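Local coordinates for protein TP_0956 (Treponema pallidum subsp. pallidum, PDB 3U64) that probably serves as the lipoprotein T-component of a TRAP transporter, a trimeric, TPR-like helical protein likely to mediate protein-protein interactions, at residues 33-38 with 42-47; 82-87 with 107-112; 130-135 with 179-184; 261-266 with 289-294. All blocks are in the same frame, centred on the assembly; numbering follows the deposited sequence.

Interaction 1 of 4, residues 33-38 with 42-47; sequences RVFTEE and DLVAQS
The turn between two consecutive helices at the N-terminal end of this all-helical, TPR-like fold joins the short helix 33-36 to the start of helix 41-61. Phe35 and Glu38 reach across the turn to Leu43, Val44 and Ser47. The Phe35 ring turns its edge to the longer helix. CD1 of Phe35 lies 4.1 Å from CG1 of Val44, near the ring plane. The other methyl of Val44 packs on the aliphatic part of Glu38, with CG2 of Val44 3.3 Å from CG of Glu38. These two side chains run past each other in opposite directions. Glu38 CG stands anti to the backbone N (chi1 -173°), and a bend at chi2 turns the carboxylate off the methyl. That carboxylate is buried, but it is paired. It forms salt bridges to Lys53 and Arg112 of the second subunit, so the turn also belongs to the trimer interface. Asp40 N, in the turn, gives OE2 of Glu38 a further bond. Next along the same ring edge, OG of Ser47 sits 3.4 Å from CE1 of Phe35. The same hydroxyl donates back into its own helix, from Ser47 OG to Leu43 O at 2.6 Å.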
# COMPACT_ATOMS: atom_id res chain seq x y z
N ARG A 33 4.73 -12.31 13.87
CA ARG A 33 4.42 -11.64 15.14
C ARG A 33 4.11 -10.14 14.96
O ARG A 33 3.19 -9.61 15.58
CB ARG A 33 5.60 -11.82 16.10
CG ARG A 33 5.35 -11.34 17.53
CD ARG A 33 6.65 -11.33 18.32
NE ARG A 33 6.50 -10.82 19.68
CZ ARG A 33 7.51 -10.44 20.46
NH1 ARG A 33 8.76 -10.52 20.01
NH2 ARG A 33 7.28 -9.99 21.68
N VAL A 34 4.86 -9.47 14.10
CA VAL A 34 4.61 -8.06 13.85
C VAL A 34 3.29 -7.79 13.17
O VAL A 34 2.77 -6.68 13.23
CB VAL A 34 5.78 -7.36 13.10
CG1 VAL A 34 7.05 -7.48 13.92
CG2 VAL A 34 5.97 -7.93 11.71
N PHE A 35 2.71 -8.82 12.53
CA PHE A 35 1.38 -8.69 11.96
C PHE A 35 0.31 -9.16 12.94
O PHE A 35 -0.66 -8.45 13.16
CB PHE A 35 1.25 -9.40 10.60
CG PHE A 35 2.12 -8.79 9.53
CD1 PHE A 35 1.64 -7.76 8.74
CD2 PHE A 35 3.42 -9.22 9.34
CE1 PHE A 35 2.45 -7.17 7.77
CE2 PHE A 35 4.23 -8.64 8.37
CZ PHE A 35 3.74 -7.62 7.59
N THR A 36 0.51 -10.32 13.56
CA THR A 36 -0.53 -10.93 14.40
C THR A 36 -0.76 -10.23 15.74
O THR A 36 -1.83 -10.38 16.35
CB THR A 36 -0.28 -12.44 14.66
OG1 THR A 36 0.94 -12.62 15.40
CG2 THR A 36 -0.20 -13.19 13.34
N GLU A 37 0.23 -9.46 16.19
CA GLU A 37 0.07 -8.71 17.45
C GLU A 37 -0.23 -7.22 17.21
O GLU A 37 -0.27 -6.41 18.13
CB GLU A 37 1.30 -8.89 18.34
CG GLU A 37 1.64 -10.37 18.62
CD GLU A 37 0.40 -11.23 18.88
OE1 GLU A 37 -0.50 -10.78 19.63
OE2 GLU A 37 0.32 -12.36 18.32
N GLU A 38 -0.43 -6.88 15.95
CA GLU A 38 -0.72 -5.51 15.54
C GLU A 38 -2.10 -5.10 16.08
O GLU A 38 -3.00 -5.95 16.22
CB GLU A 38 -0.62 -5.42 14.01
CG GLU A 38 -0.72 -4.04 13.40
CD GLU A 38 0.27 -3.06 13.98
OE1 GLU A 38 1.36 -2.90 13.41
OE2 GLU A 38 -0.05 -2.45 15.01
N ASP A 42 -4.99 -0.54 9.49
CA ASP A 42 -4.54 0.10 8.25
C ASP A 42 -3.10 -0.25 7.90
O ASP A 42 -2.79 -0.48 6.73
CB ASP A 42 -4.74 1.62 8.31
CG ASP A 42 -6.21 2.01 8.25
OD1 ASP A 42 -7.02 1.21 7.75
OD2 ASP A 42 -6.56 3.12 8.72
N LEU A 43 -2.21 -0.29 8.89
CA LEU A 43 -0.82 -0.67 8.64
C LEU A 43 -0.74 -2.09 8.08
O LEU A 43 0.04 -2.36 7.17
CB LEU A 43 0.02 -0.58 9.92
CG LEU A 43 0.47 0.83 10.31
CD1 LEU A 43 1.11 0.84 11.69
CD2 LEU A 43 1.41 1.36 9.27
N VAL A 44 -1.54 -2.99 8.63
CA VAL A 44 -1.57 -4.36 8.15
C VAL A 44 -2.13 -4.41 6.72
O VAL A 44 -1.49 -4.94 5.82
CB VAL A 44 -2.34 -5.27 9.10
CG1 VAL A 44 -2.27 -6.69 8.63
CG2 VAL A 44 -1.72 -5.17 10.50
N ALA A 45 -3.31 -3.82 6.51
CA ALA A 45 -3.96 -3.82 5.22
C ALA A 45 -3.04 -3.30 4.13
O ALA A 45 -3.04 -3.81 3.01
CB ALA A 45 -5.27 -2.99 5.27
N GLN A 46 -2.27 -2.26 4.43
CA GLN A 46 -1.42 -1.64 3.41
C GLN A 46 -0.12 -2.39 3.16
O GLN A 46 0.47 -2.26 2.09
CB GLN A 46 -1.13 -0.19 3.76
CG GLN A 46 -2.39 0.66 3.80
CD GLN A 46 -2.10 2.13 3.97
OE1 GLN A 46 -1.19 2.67 3.34
NE2 GLN A 46 -2.86 2.78 4.84
N SER A 47 0.33 -3.17 4.14
CA SER A 47 1.58 -3.90 3.97
C SER A 47 1.39 -5.33 3.51
O SER A 47 2.28 -5.90 2.90
CB SER A 47 2.45 -3.83 5.24
OG SER A 47 1.72 -4.19 6.39

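Interaction 2 of 4, residues 82-87 with 107-112; sequences AFVQTP and RKLYLR
Gln85 crosses the end of Tyr110 at about a right angle and takes the phenol's hydrogen bond. The donor is OH of Tyr110 and the acceptor is OE1 of Gln85, 2.9 Å away. The hydroxyl meets the amide from above its carbonyl plane, 44° out of it, and not along a lone pair. Seen from the ring, OE1 of Gln85 lies at the edge and in plane, 3.4 Å from CE2 of Tyr110. The amide and ring planes are close to perpendicular, 89° apart. Gln85 can span the gap because CG is anti to the backbone N (chi1 178°) and the chain stays extended beyond it. Tyr110 is buried. Its ring also packs on Ala80 and Asn81 of helix 66-89 and on Ala164 and Ala165 of helix 152-166, so the phenol reaches its acceptor from between two neighbouring helices.

Beside this polar pair is a small apolar contact. CG2 of Val84 touches CD1 of Leu109 at 4.0 Å, and the two side chains again cross at about a right angle. Leu109 packs further on Leu43 of the third subunit. Helix 66-89 is irregular here: it widens to a pi-type turn at 82-85 and kinks at Pro87, which has no backbone N-H to give to the preceding turn. The two segments lie on helices 66-89 and 96-124, which follow each other in the chain. Consecutive helices packed side by side in this way fit the TPR-like helical array expected of the T-component family, which belongs to the TPR clan.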
# COMPACT_ATOMS: atom_id res chain seq x y z
N ALA A 82 -10.38 -10.74 6.08
CA ALA A 82 -10.19 -9.54 6.89
C ALA A 82 -10.17 -8.25 6.07
O ALA A 82 -10.66 -7.23 6.54
CB ALA A 82 -8.91 -9.66 7.73
N PHE A 83 -9.63 -8.27 4.86
CA PHE A 83 -9.41 -7.02 4.14
C PHE A 83 -10.16 -6.86 2.83
O PHE A 83 -10.05 -5.82 2.17
CB PHE A 83 -7.91 -6.72 4.02
CG PHE A 83 -7.23 -6.63 5.35
CD1 PHE A 83 -7.48 -5.55 6.19
CD2 PHE A 83 -6.38 -7.64 5.79
CE1 PHE A 83 -6.88 -5.47 7.45
CE2 PHE A 83 -5.78 -7.57 7.05
CZ PHE A 83 -6.02 -6.49 7.88
N VAL A 84 -10.93 -7.87 2.45
CA VAL A 84 -11.79 -7.73 1.28
C VAL A 84 -13.26 -7.90 1.65
O VAL A 84 -14.06 -6.96 1.52
CB VAL A 84 -11.42 -8.71 0.17
CG1 VAL A 84 -12.33 -8.52 -1.03
CG2 VAL A 84 -9.95 -8.53 -0.22
N GLN A 85 -13.61 -9.08 2.15
CA GLN A 85 -14.98 -9.40 2.47
C GLN A 85 -15.53 -8.53 3.59
O GLN A 85 -16.61 -7.98 3.49
CB GLN A 85 -15.15 -10.86 2.88
CG GLN A 85 -16.62 -11.17 3.28
CD GLN A 85 -16.88 -12.62 3.67
OE1 GLN A 85 -16.23 -13.56 3.18
NE2 GLN A 85 -17.84 -12.80 4.57
N THR A 86 -14.78 -8.46 4.67
CA THR A 86 -15.25 -7.79 5.87
C THR A 86 -15.57 -6.30 5.63
O THR A 86 -16.67 -5.86 5.92
CB THR A 86 -14.28 -8.04 7.05
OG1 THR A 86 -14.49 -9.36 7.55
CG2 THR A 86 -14.51 -7.04 8.16
N PRO A 87 -14.62 -5.53 5.06
CA PRO A 87 -14.93 -4.12 4.73
C PRO A 87 -16.15 -3.95 3.80
O PRO A 87 -16.90 -2.99 3.94
CB PRO A 87 -13.66 -3.64 4.00
CG PRO A 87 -12.57 -4.57 4.47
CD PRO A 87 -13.24 -5.90 4.66
N ARG A 107 -14.30 -13.93 -3.14
CA ARG A 107 -14.56 -15.29 -3.60
C ARG A 107 -13.38 -15.83 -4.41
O ARG A 107 -12.90 -16.95 -4.15
CB ARG A 107 -15.86 -15.32 -4.41
CG ARG A 107 -16.33 -16.71 -4.77
CD ARG A 107 -17.41 -16.65 -5.83
NE ARG A 107 -17.25 -17.75 -6.77
CZ ARG A 107 -16.47 -17.71 -7.85
NH1 ARG A 107 -15.78 -16.60 -8.12
NH2 ARG A 107 -16.38 -18.77 -8.65
N LYS A 108 -12.88 -15.04 -5.37
CA LYS A 108 -11.75 -15.46 -6.19
C LYS A 108 -10.47 -15.63 -5.38
O LYS A 108 -9.68 -16.53 -5.63
CB LYS A 108 -11.51 -14.48 -7.36
CG LYS A 108 -12.62 -14.52 -8.42
CD LYS A 108 -12.30 -13.61 -9.59
CE LYS A 108 -13.46 -13.52 -10.57
NZ LYS A 108 -14.50 -12.55 -10.11
N LEU A 109 -10.27 -14.75 -4.41
CA LEU A 109 -9.12 -14.86 -3.51
C LEU A 109 -9.21 -16.09 -2.58
O LEU A 109 -8.20 -16.77 -2.35
CB LEU A 109 -8.94 -13.56 -2.70
CG LEU A 109 -8.45 -12.33 -3.48
CD1 LEU A 109 -8.14 -11.19 -2.55
CD2 LEU A 109 -7.22 -12.60 -4.35
N TYR A 110 -10.39 -16.38 -2.05
CA TYR A 110 -10.56 -17.61 -1.28
C TYR A 110 -10.12 -18.82 -2.11
O TYR A 110 -9.38 -19.70 -1.64
CB TYR A 110 -12.01 -17.79 -0.83
CG TYR A 110 -12.41 -16.88 0.32
CD1 TYR A 110 -11.55 -16.68 1.40
CD2 TYR A 110 -13.64 -16.23 0.32
CE1 TYR A 110 -11.91 -15.85 2.45
CE2 TYR A 110 -14.01 -15.40 1.38
CZ TYR A 110 -13.15 -15.22 2.44
OH TYR A 110 -13.50 -14.41 3.48
N LEU A 111 -10.56 -18.84 -3.36
CA LEU A 111 -10.33 -19.99 -4.20
C LEU A 111 -8.87 -20.09 -4.59
O LEU A 111 -8.33 -21.19 -4.69
CB LEU A 111 -11.21 -19.93 -5.45
CG LEU A 111 -12.71 -20.15 -5.26
CD1 LEU A 111 -13.43 -19.80 -6.55
CD2 LEU A 111 -13.01 -21.57 -4.88
N ARG A 112 -8.22 -18.95 -4.82
CA ARG A 112 -6.79 -18.97 -5.14
C ARG A 112 -6.04 -19.48 -3.92
O ARG A 112 -5.13 -20.30 -4.04
CB ARG A 112 -6.29 -17.57 -5.54
CG ARG A 112 -4.78 -17.49 -5.85
CD ARG A 112 -4.27 -16.04 -5.91
NE ARG A 112 -4.97 -15.27 -6.93
CZ ARG A 112 -4.70 -14.00 -7.25
NH1 ARG A 112 -3.72 -13.35 -6.64
NH2 ARG A 112 -5.40 -13.39 -8.18

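Interaction 3 of 4, residues 130-135 with 179-184; sequences REVFSG and VHAAVM. With SO4 (sulfate ion), chain C.
Two parts of the TPR-like helical fold meet here, the C-terminal end of the short helix 128-132 and the first half of helix 176-192. CB of Ala181 points toward the other segment and lies 3.4 Å from the backbone O of Val132 and 3.8 Å from CE1 of Phe133. CD1 of Phe133 is equally near, so the methyl approaches the CD1-CE1 bond obliquely. Phe133 CG lies beside the backbone N and anti to the carbonyl carbon (chi1 -69°), which brings the ring to the methyl. The small alanine lets the backbones come close, with CA of Val132 6.3 Å from CA of Ala181. Phe133 is the first residue to leave the helix, and CG1 of Val132 lies over one face of its ring, toward the rim. Leu140 of helix 137-144 also packs on Val132.

Just past the helix end, Ser134 turns its hydroxyl back to Glu131 O. That oxygen accepts both OG and N of Ser134. Away from the packed face, Arg130 extends to a sulfate, probably from the crystallisation liquor, which Arg139 also binds. The bonds from Arg130 are weak, the shortest being NE of Arg130 to O2 of the sulfate at 2.9 Å.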
# COMPACT_ATOMS: atom_id res chain seq x y z
N ARG A 130 -7.24 -34.97 -8.37
CA ARG A 130 -8.14 -35.70 -9.25
C ARG A 130 -9.06 -36.60 -8.42
O ARG A 130 -10.25 -36.71 -8.70
CB ARG A 130 -7.34 -36.53 -10.25
CG ARG A 130 -8.10 -36.92 -11.51
CD ARG A 130 -7.14 -37.30 -12.63
NE ARG A 130 -7.79 -37.45 -13.94
CZ ARG A 130 -8.00 -36.45 -14.80
NH1 ARG A 130 -7.63 -35.21 -14.49
NH2 ARG A 130 -8.58 -36.70 -15.97
N GLU A 131 -8.49 -37.24 -7.41
CA GLU A 131 -9.26 -38.14 -6.58
C GLU A 131 -10.27 -37.36 -5.75
O GLU A 131 -11.46 -37.66 -5.76
CB GLU A 131 -8.34 -38.94 -5.64
CG GLU A 131 -7.36 -39.80 -6.39
CD GLU A 131 -8.05 -40.71 -7.39
OE1 GLU A 131 -8.87 -41.54 -6.95
OE2 GLU A 131 -7.78 -40.57 -8.60
N VAL A 132 -9.78 -36.35 -5.05
CA VAL A 132 -10.59 -35.68 -4.05
C VAL A 132 -11.78 -34.97 -4.72
O VAL A 132 -12.83 -34.82 -4.12
CB VAL A 132 -9.75 -34.69 -3.18
CG1 VAL A 132 -9.56 -33.35 -3.88
CG2 VAL A 132 -10.39 -34.50 -1.82
N PHE A 133 -11.62 -34.56 -5.97
CA PHE A 133 -12.72 -33.90 -6.67
C PHE A 133 -13.40 -34.81 -7.71
O PHE A 133 -14.12 -34.31 -8.58
CB PHE A 133 -12.23 -32.62 -7.35
CG PHE A 133 -11.87 -31.52 -6.39
CD1 PHE A 133 -12.82 -30.99 -5.52
CD2 PHE A 133 -10.59 -30.99 -6.38
CE1 PHE A 133 -12.49 -29.97 -4.64
CE2 PHE A 133 -10.26 -29.95 -5.51
CZ PHE A 133 -11.21 -29.45 -4.64
N SER A 134 -13.18 -36.12 -7.60
CA SER A 134 -13.70 -37.08 -8.57
C SER A 134 -15.24 -37.16 -8.59
O SER A 134 -15.83 -37.59 -9.58
CB SER A 134 -13.12 -38.47 -8.29
OG SER A 134 -13.49 -38.89 -6.99
N GLY A 135 -15.88 -36.77 -7.50
CA GLY A 135 -17.31 -36.98 -7.33
C GLY A 135 -17.65 -38.43 -6.98
O GLY A 135 -18.81 -38.78 -6.78
N VAL A 179 -17.83 -28.40 -2.98
CA VAL A 179 -18.31 -28.14 -1.63
C VAL A 179 -18.26 -29.40 -0.76
O VAL A 179 -17.72 -29.38 0.35
CB VAL A 179 -19.76 -27.61 -1.64
CG1 VAL A 179 -20.32 -27.56 -0.24
CG2 VAL A 179 -19.81 -26.23 -2.30
N HIS A 180 -18.82 -30.49 -1.27
CA HIS A 180 -18.80 -31.75 -0.55
C HIS A 180 -17.37 -32.21 -0.22
O HIS A 180 -17.09 -32.63 0.90
CB HIS A 180 -19.56 -32.84 -1.31
CG HIS A 180 -19.61 -34.14 -0.58
ND1 HIS A 180 -20.30 -34.30 0.61
CD2 HIS A 180 -19.01 -35.33 -0.83
CE1 HIS A 180 -20.15 -35.53 1.04
NE2 HIS A 180 -19.37 -36.18 0.19
N ALA A 181 -16.46 -32.12 -1.18
CA ALA A 181 -15.05 -32.47 -0.94
C ALA A 181 -14.42 -31.61 0.15
O ALA A 181 -13.64 -32.10 0.97
CB ALA A 181 -14.25 -32.37 -2.24
N ALA A 182 -14.74 -30.32 0.15
CA ALA A 182 -14.17 -29.40 1.13
C ALA A 182 -14.59 -29.79 2.56
O ALA A 182 -13.77 -29.87 3.47
CB ALA A 182 -14.59 -27.95 0.83
N VAL A 183 -15.88 -30.04 2.73
CA VAL A 183 -16.40 -30.42 4.03
C VAL A 183 -15.81 -31.75 4.48
O VAL A 183 -15.43 -31.88 5.64
CB VAL A 183 -17.94 -30.46 4.05
CG1 VAL A 183 -18.44 -30.95 5.40
CG2 VAL A 183 -18.50 -29.07 3.75
N MET A 184 -15.72 -32.71 3.56
CA MET A 184 -15.12 -34.00 3.89
C MET A 184 -13.66 -33.85 4.32
O MET A 184 -13.19 -34.56 5.22
CB MET A 184 -15.24 -35.01 2.72
CG MET A 184 -16.68 -35.43 2.38
SD MET A 184 -17.60 -36.12 3.79
CE MET A 184 -18.72 -34.76 4.15
S SO4 C . -10.70 -39.53 -13.73
O1 SO4 C . -11.20 -40.90 -13.85
O2 SO4 C . -9.47 -39.53 -12.92
O3 SO4 C . -10.38 -39.03 -15.06
O4 SO4 C . -11.73 -38.69 -13.11

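Interaction 4 of 4, residues 261-266 with 289-294; sequences EALDRA and RWLKAH. With SO4 (sulfate ion), chain B.
Lys292 CG lies anti to its carbonyl carbon (chi1 -73°), and bends at chi3 and chi4 fold the chain over toward Asp264. The folded chain makes two contacts. Its aliphatic part lies along Leu263, with CG of Lys292 3.6 Å from CD1 of Leu263, and the two side chains slide past each other in opposite directions. Its ammonium end then forms a salt bridge, from NZ of Lys292 to OD1 of Asp264 at 3.1 Å. The nitrogen comes from above the carboxylate plane, 54° out of it. Asp260, one turn before Asp264 on helix 256-268, gives NZ of Lys292 a second salt bridge. The ammonium is therefore shared between two acids on the exposed side of the contact, where Asp264 lies.

Deeper in, the packing is apolar. CD1 of Leu263 also rests on CB of Leu291, 3.7 Å away. These leucines cross at about a right angle. Ala246 of helix 240-250 lies against Leu263, and Phe298 of helix 295-298 against Leu291. Apart from this seam, NH1 of Arg289 binds O1 of a sulfate, probably from the crystallisation liquor, at 2.6 Å, with the oxygen near the guanidinium plane. The segment axes come within 10.1 Å and run roughly antiparallel, 149° apart. Such a pairing of consecutive antiparallel helices, 256-268 and 278-293, is the helical hairpin of alpha-helical repeat folds, consistent with the TPR clan of this family.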
# COMPACT_ATOMS: atom_id res chain seq x y z
N GLU A 261 -26.14 -11.76 24.84
CA GLU A 261 -25.17 -12.29 25.80
C GLU A 261 -23.87 -12.72 25.12
O GLU A 261 -22.78 -12.40 25.58
CB GLU A 261 -25.74 -13.49 26.55
CG GLU A 261 -26.84 -13.16 27.55
CD GLU A 261 -27.36 -14.40 28.29
OE1 GLU A 261 -26.88 -15.53 28.02
OE2 GLU A 261 -28.26 -14.24 29.14
N ALA A 262 -24.00 -13.49 24.04
CA ALA A 262 -22.82 -14.05 23.40
C ALA A 262 -21.90 -12.94 22.92
O ALA A 262 -20.67 -12.99 23.13
CB ALA A 262 -23.22 -14.97 22.25
N LEU A 263 -22.49 -11.93 22.29
CA LEU A 263 -21.70 -10.79 21.78
C LEU A 263 -21.15 -9.93 22.91
O LEU A 263 -20.07 -9.34 22.78
CB LEU A 263 -22.53 -9.94 20.83
CG LEU A 263 -23.03 -10.67 19.58
CD1 LEU A 263 -23.89 -9.75 18.70
CD2 LEU A 263 -21.86 -11.24 18.79
N ASP A 264 -21.87 -9.86 24.02
CA ASP A 264 -21.34 -9.16 25.19
C ASP A 264 -20.10 -9.90 25.70
O ASP A 264 -19.13 -9.28 26.12
CB ASP A 264 -22.38 -9.04 26.29
CG ASP A 264 -23.37 -7.91 26.04
OD1 ASP A 264 -23.09 -7.05 25.18
OD2 ASP A 264 -24.42 -7.89 26.71
N ARG A 265 -20.15 -11.22 25.66
CA ARG A 265 -18.98 -12.01 26.01
C ARG A 265 -17.81 -11.78 25.03
O ARG A 265 -16.68 -11.60 25.46
CB ARG A 265 -19.34 -13.48 26.16
CG ARG A 265 -20.14 -13.74 27.43
CD ARG A 265 -20.32 -15.21 27.71
NE ARG A 265 -21.33 -15.80 26.84
CZ ARG A 265 -22.48 -16.31 27.26
NH1 ARG A 265 -22.78 -16.31 28.56
NH2 ARG A 265 -23.34 -16.82 26.38
N ALA A 266 -18.09 -11.76 23.72
CA ALA A 266 -17.05 -11.45 22.73
C ALA A 266 -16.41 -10.10 23.01
O ALA A 266 -15.20 -9.95 22.89
CB ALA A 266 -17.62 -11.47 21.30
N ARG A 289 -19.29 -5.83 17.36
CA ARG A 289 -19.87 -4.49 17.48
C ARG A 289 -20.87 -4.21 16.34
O ARG A 289 -21.95 -3.66 16.58
CB ARG A 289 -18.77 -3.44 17.46
CG ARG A 289 -18.68 -2.62 18.72
CD ARG A 289 -17.32 -1.92 18.81
NE ARG A 289 -16.45 -2.59 19.78
CZ ARG A 289 -15.18 -2.94 19.56
NH1 ARG A 289 -14.60 -2.67 18.40
NH2 ARG A 289 -14.49 -3.54 20.52
N TRP A 290 -20.51 -4.58 15.12
CA TRP A 290 -21.41 -4.38 13.98
C TRP A 290 -22.70 -5.21 14.11
O TRP A 290 -23.79 -4.71 13.88
CB TRP A 290 -20.69 -4.75 12.70
CG TRP A 290 -21.50 -4.58 11.47
CD1 TRP A 290 -21.65 -3.43 10.74
CD2 TRP A 290 -22.24 -5.59 10.78
NE1 TRP A 290 -22.45 -3.67 9.65
CE2 TRP A 290 -22.83 -4.99 9.65
CE3 TRP A 290 -22.47 -6.95 11.01
CZ2 TRP A 290 -23.64 -5.70 8.75
CZ3 TRP A 290 -23.28 -7.66 10.12
CH2 TRP A 290 -23.85 -7.03 9.01
N LEU A 291 -22.55 -6.48 14.48
CA LEU A 291 -23.70 -7.34 14.71
C LEU A 291 -24.66 -6.72 15.73
O LEU A 291 -25.86 -6.64 15.48
CB LEU A 291 -23.26 -8.73 15.16
CG LEU A 291 -22.67 -9.63 14.08
CD1 LEU A 291 -22.02 -10.86 14.69
CD2 LEU A 291 -23.75 -10.04 13.07
N LYS A 292 -24.12 -6.27 16.86
CA LYS A 292 -24.96 -5.62 17.87
C LYS A 292 -25.69 -4.40 17.30
O LYS A 292 -26.90 -4.24 17.50
CB LYS A 292 -24.17 -5.23 19.12
CG LYS A 292 -23.79 -6.41 20.00
CD LYS A 292 -23.28 -5.97 21.34
CE LYS A 292 -24.42 -5.70 22.31
NZ LYS A 292 -25.06 -6.95 22.81
N ALA A 293 -24.97 -3.54 16.57
CA ALA A 293 -25.60 -2.35 15.98
C ALA A 293 -26.73 -2.73 15.01
O ALA A 293 -27.72 -2.02 14.90
CB ALA A 293 -24.56 -1.48 15.27
N HIS A 294 -26.57 -3.87 14.34
CA HIS A 294 -27.54 -4.31 13.36
C HIS A 294 -28.50 -5.39 13.86
O HIS A 294 -29.06 -6.15 13.06
CB HIS A 294 -26.83 -4.82 12.11
CG HIS A 294 -26.29 -3.72 11.26
ND1 HIS A 294 -26.80 -3.43 10.01
CD2 HIS A 294 -25.30 -2.82 11.48
CE1 HIS A 294 -26.14 -2.41 9.49
NE2 HIS A 294 -25.22 -2.02 10.36
S SO4 B . -15.56 0.05 15.68
O1 SO4 B . -15.48 -0.69 16.93
O2 SO4 B . -14.24 0.59 15.36
O3 SO4 B . -15.98 -0.87 14.63
O4 SO4 B . -16.53 1.13 15.79

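How the interactions relate
Interactions 1 and 2 are the only pair that touch. Phe83 of 82-87 packs on Val44 and Ala45 of 42-47, linking helices 41-61 and 66-89. Both also reach neighbouring subunits, whereas interactions 3 and 4 meet no other protein chain. Interaction 2 lies nearest the chain centre, and interactions 3 and 4 sit on opposite sides of it, their centres about 35 Å apart. Interactions 1, 2 and 3 are buried and interaction 4 only partly. Interaction 1 joins its segments by packing alone, and interaction 2 adds a phenol-amide bond. Interaction 3 is a small apolar contact, while interaction 4 has a salt bridge on its exposed side. Beside both, an arginine meets a sulfate, only weakly in interaction 3.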